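Local coordinates for protein phosphodiesterase (PDB 7D7P) that is an all-helical member of the 3'5'-cyclic nucleotide phosphodiesterase family, of the HD clan, and binds zinc and magnesium ions, at residues T118-L121 / L122-V126; T221-T224 / K225-M229. All coordinates share one frame; numbering follows the deposited sequence.

How the interactions relate
Running from the N terminus, the chain first meets interaction 1, on the last turns of helix 109-126, and roughly a hundred residues later interaction 2, on the first turns of helix 222-234. Each is a local contact within one continuous stretch, so neither closes a loop; they follow in series, without nesting or crossing. Their centres stand about 20 Å apart and their nearest atoms about 10 Å, with no touch. What they share is a neighbour: helix 245-260 packs on T118, T119 and L123 in interaction 1 and on H222, K225, K228 and M229 in interaction 2. The pair illustrates how hydroxyls join the backbone bonding at the end of one helix and, with a lysine, at the start of another.

Interaction 1. Residues T118-L121 / L122-V126; sequences TTYL and LLTSV
The carbonyl oxygen of Y120 is gripped twice by one residue, T124, in the next turn of the helix. T124 OG1 donates to Y120 O at 2.7 Å and comes nearly along the C=O axis, the angle at the oxygen being 163°. The backbone bond from T124 N to Y120 O is longer, 3.2 Å, and its donor sits above the carbonyl plane. The hydroxyl reaches back because OG1 is anti to the carbonyl carbon of T124 and beside its own backbone N (chi1 -57°), which leaves the methyl CG2 turned away from the bond. T124 OG1 also lies obliquely by the ring of Y120, 3.9 Å from Y120 CD1, the two side chains running alongside each other.

One residue further on, the device is repeated. S125 OG donates to L121 O at 2.7 Å, tilted 29° from the carbonyl plane, while the backbone bond from S125 N to that oxygen is weak. Here the hydroxyl bond is the shorter and sounder of the two.

Earlier in the same stretch the side-chain groups that meet are apolar. T119 CG2 rests against L123 CD1 at 3.8 Å, and T118 CG2 lies 4.2 Å from L122 CD1, each pair pointing the same way. The threonine hydroxyls are turned back along the helix, T118 OG1 to M114 O and T119 OG1 to V115 O, so the methyls are what meet the leucines.

T119 and L123 face helices 133-145 and 245-260, whereas T124 faces F52 and helix 43-47. The arrangement exemplifies serine and threonine hydroxyls bonding to the carbonyl four residues earlier, a common way for an α-helix to accommodate polar side chains, with T124 buried and S125 partly exposed, here in the last turns of helix 109-126 within the all-helical phosphodiesterase fold.

Interaction 2. Residues T221-T224 / K225-M229; sequences THHT and KLSKM
K225 bends back across T221, and the two side chains meet at an oblique angle. The lysine chain folds at its outer end (chi3 -67°, chi4 -62°), bringing K225 NZ to T221 O at 3.0 Å, well above the carbonyl plane. T224 OG1 donates to T221 O at 2.9 Å from the opposite face. T221 thus stands at the N-cap position without a side-chain capping bond, its carbonyl shared by a hydroxyl and a lysine three and four residues on. K225 NZ is also bonded to N216 OD1, its strongest polar partner, and T221 OG1 to D218 O.

Two residues further on, S227 OG makes the usual serine bond to the carbonyl four residues back, H223 O, at 3.1 Å, and lies over one face of the H223 imidazole. S227 N reaches H223 O from the other face of the carbonyl plane, at 2.9 Å. H222 and L226 run side by side, with L226 CD2 4.2 Å from H222 NE2, obliquely placed to the ring.

H222 also meets W323. The first turns of helix 222-234 pack against helix 305-330 through H222, K225, L226 and M229, and against helix 245-260 through K225, K228 and M229, with the bond from H222 ND1 to H257 reaching the same helix.

Interaction 1. Residues T118-L121 / L122-V126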
loop_
_atom_site.group_PDB
_atom_site.type_symbol
_atom_site.label_atom_id
_atom_site.label_comp_id
_atom_site.label_asym_id
_atom_site.label_seq_id
_atom_site.Cartn_x
_atom_site.Cartn_y
_atom_site.Cartn_z
ATOM N N THR A 118 -17.365 13.409 15.228
ATOM C CA THR A 118 -16.040 12.796 15.198
ATOM C C THR A 118 -14.997 13.711 15.827
ATOM O O THR A 118 -14.059 13.236 16.478
ATOM C CB THR A 118 -15.661 12.446 13.758
ATOM O OG1 THR A 118 -16.708 11.664 13.167
ATOM C CG2 THR A 118 -14.354 11.659 13.713
ATOM N N THR A 119 -15.141 15.027 15.641
ATOM C CA THR A 119 -14.259 15.972 16.321
ATOM C C THR A 119 -14.434 15.885 17.830
ATOM O O THR A 119 -13.459 15.966 18.587
ATOM C CB THR A 119 -14.532 17.396 15.833
ATOM O OG1 THR A 119 -14.296 17.476 14.422
ATOM C CG2 THR A 119 -13.626 18.395 16.550
ATOM N N TYR A 120 -15.676 15.709 18.286
ATOM C CA TYR A 120 -15.931 15.537 19.711
ATOM C C TYR A 120 -15.276 14.265 20.238
ATOM O O TYR A 120 -14.776 14.237 21.368
ATOM C CB TYR A 120 -17.441 15.535 19.953
ATOM C CG TYR A 120 -17.932 14.616 21.046
ATOM C CD1 TYR A 120 -17.899 15.007 22.378
ATOM C CD2 TYR A 120 -18.464 13.369 20.741
ATOM C CE1 TYR A 120 -18.363 14.174 23.378
ATOM C CE2 TYR A 120 -18.927 12.531 21.732
ATOM C CZ TYR A 120 -18.877 12.936 23.048
ATOM O OH TYR A 120 -19.344 12.099 24.036
ATOM N N LEU A 121 -15.251 13.204 19.425
ATOM C CA LEU A 121 -14.586 11.974 19.844
ATOM C C LEU A 121 -13.074 12.154 19.894
ATOM O O LEU A 121 -12.419 11.693 20.837
ATOM C CB LEU A 121 -14.954 10.824 18.904
ATOM C CG LEU A 121 -16.410 10.352 18.864
ATOM C CD1 LEU A 121 -16.612 9.365 17.724
ATOM C CD2 LEU A 121 -16.825 9.730 20.190
ATOM N N LEU A 122 -12.503 12.829 18.893
ATOM C CA LEU A 122 -11.052 12.970 18.820
ATOM C C LEU A 122 -10.520 13.874 19.927
ATOM O O LEU A 122 -9.495 13.565 20.546
ATOM C CB LEU A 122 -10.650 13.510 17.446
ATOM C CG LEU A 122 -10.817 12.553 16.263
ATOM C CD1 LEU A 122 -10.740 13.308 14.946
ATOM C CD2 LEU A 122 -9.767 11.455 16.311
ATOM N N LEU A 123 -11.200 14.994 20.190
ATOM C CA LEU A 123 -10.727 15.917 21.218
ATOM C C LEU A 123 -10.848 15.305 22.606
ATOM O O LEU A 123 -9.977 15.508 23.459
ATOM C CB LEU A 123 -11.502 17.232 21.149
ATOM C CG LEU A 123 -11.353 18.080 19.885
ATOM C CD1 LEU A 123 -12.206 19.333 20.003
ATOM C CD2 LEU A 123 -9.894 18.434 19.622
ATOM N N THR A 124 -11.927 14.559 22.854
ATOM C CA THR A 124 -12.076 13.878 24.133
ATOM C C THR A 124 -10.972 12.851 24.345
ATOM O O THR A 124 -10.533 12.635 25.481
ATOM C CB THR A 124 -13.452 13.211 24.213
ATOM O OG1 THR A 124 -14.474 14.196 24.016
ATOM C CG2 THR A 124 -13.656 12.544 25.564
ATOM N N SER A 125 -10.490 12.235 23.266
ATOM C CA SER A 125 -9.512 11.162 23.394
ATOM C C SER A 125 -8.102 11.684 23.659
ATOM O O SER A 125 -7.353 11.066 24.423
ATOM C CB SER A 125 -9.527 10.286 22.137
ATOM O OG SER A 125 -10.820 9.757 21.902
ATOM N N VAL A 126 -7.709 12.793 23.034
ATOM C CA VAL A 126 -6.299 13.198 23.063
ATOM C C VAL A 126 -6.076 14.638 23.503
ATOM O O VAL A 126 -4.928 14.995 23.826
ATOM C CB VAL A 126 -5.638 12.961 21.687
ATOM C CG1 VAL A 126 -5.775 11.510 21.257
ATOM C CG2 VAL A 126 -6.224 13.898 20.642
#

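Interaction 2. Residues T221-T224 / K225-M229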
loop_
_atom_site.group_PDB
_atom_site.type_symbol
_atom_site.label_atom_id
_atom_site.label_comp_id
_atom_site.label_asym_id
_atom_site.label_seq_id
_atom_site.Cartn_x
_atom_site.Cartn_y
_atom_site.Cartn_z
ATOM N N THR A 221 -3.729 20.853 0.925
ATOM C CA THR A 221 -2.780 21.061 2.009
ATOM C C THR A 221 -2.537 19.797 2.828
ATOM O O THR A 221 -1.896 19.866 3.882
ATOM C CB THR A 221 -3.260 22.190 2.926
ATOM O OG1 THR A 221 -4.407 21.754 3.668
ATOM C CG2 THR A 221 -3.631 23.423 2.110
ATOM N N HIS A 222 -3.028 18.645 2.363
ATOM C CA HIS A 222 -2.862 17.399 3.106
ATOM C C HIS A 222 -1.389 17.013 3.220
ATOM O O HIS A 222 -0.908 16.675 4.309
ATOM C CB HIS A 222 -3.668 16.284 2.434
ATOM C CG HIS A 222 -3.373 14.914 2.962
ATOM N ND1 HIS A 222 -4.116 14.325 3.964
ATOM C CD2 HIS A 222 -2.421 14.013 2.624
ATOM C CE1 HIS A 222 -3.632 13.124 4.221
ATOM N NE2 HIS A 222 -2.600 12.910 3.422
ATOM N N HIS A 223 -0.654 17.072 2.106
ATOM C CA HIS A 223 0.733 16.615 2.097
ATOM C C HIS A 223 1.614 17.473 3.003
ATOM O O HIS A 223 2.498 16.949 3.692
ATOM C CB HIS A 223 1.269 16.613 0.661
ATOM C CG HIS A 223 2.604 15.951 0.505
ATOM N ND1 HIS A 223 2.765 14.580 0.495
ATOM C CD2 HIS A 223 3.844 16.474 0.349
ATOM C CE1 HIS A 223 4.043 14.289 0.339
ATOM N NE2 HIS A 223 4.721 15.421 0.250
ATOM N N THR A 224 1.390 18.791 3.020
ATOM C CA THR A 224 2.213 19.656 3.863
ATOM C C THR A 224 2.040 19.325 5.342
ATOM O O THR A 224 3.020 19.301 6.095
ATOM C CB THR A 224 1.887 21.129 3.607
ATOM O OG1 THR A 224 0.566 21.421 4.082
ATOM C CG2 THR A 224 1.985 21.458 2.123
ATOM N N LYS A 225 0.806 19.064 5.778
ATOM C CA LYS A 225 0.596 18.690 7.171
ATOM C C LYS A 225 1.178 17.316 7.470
ATOM O O LYS A 225 1.683 17.086 8.573
ATOM C CB LYS A 225 -0.894 18.728 7.515
ATOM C CG LYS A 225 -1.436 20.130 7.745
ATOM C CD LYS A 225 -2.862 20.096 8.273
ATOM C CE LYS A 225 -3.828 19.566 7.223
ATOM N NZ LYS A 225 -3.874 20.438 6.016
ATOM N N LEU A 226 1.131 16.400 6.499
ATOM C CA LEU A 226 1.696 15.071 6.709
ATOM C C LEU A 226 3.211 15.135 6.880
ATOM O O LEU A 226 3.775 14.431 7.727
ATOM C CB LEU A 226 1.321 14.156 5.544
ATOM C CG LEU A 226 1.801 12.705 5.637
ATOM C CD1 LEU A 226 1.341 12.054 6.934
ATOM C CD2 LEU A 226 1.331 11.908 4.431
ATOM N N SER A 227 3.883 15.980 6.089
ATOM C CA SER A 227 5.333 16.124 6.201
ATOM C C SER A 227 5.734 16.704 7.551
ATOM O O SER A 227 6.720 16.262 8.155
ATOM C CB SER A 227 5.871 17.008 5.073
ATOM O OG SER A 227 5.534 16.498 3.794
ATOM N N LYS A 228 4.993 17.701 8.038
ATOM C CA LYS A 228 5.326 18.308 9.323
ATOM C C LYS A 228 5.084 17.335 10.470
ATOM O O LYS A 228 5.840 17.320 11.449
ATOM C CB LYS A 228 4.521 19.594 9.521
ATOM C CG LYS A 228 4.809 20.660 8.473
ATOM C CD LYS A 228 3.919 21.879 8.654
ATOM C CE LYS A 228 4.163 22.909 7.560
ATOM N NZ LYS A 228 3.272 24.096 7.704
ATOM N N MET A 229 4.038 16.512 10.365
ATOM C CA MET A 229 3.804 15.478 11.366
ATOM C C MET A 229 4.932 14.453 11.374
ATOM O O MET A 229 5.320 13.953 12.437
ATOM C CB MET A 229 2.459 14.797 11.109
ATOM C CG MET A 229 1.256 15.674 11.409
ATOM S SD MET A 229 0.587 15.398 13.060
ATOM C CE MET A 229 -0.150 13.782 12.845
#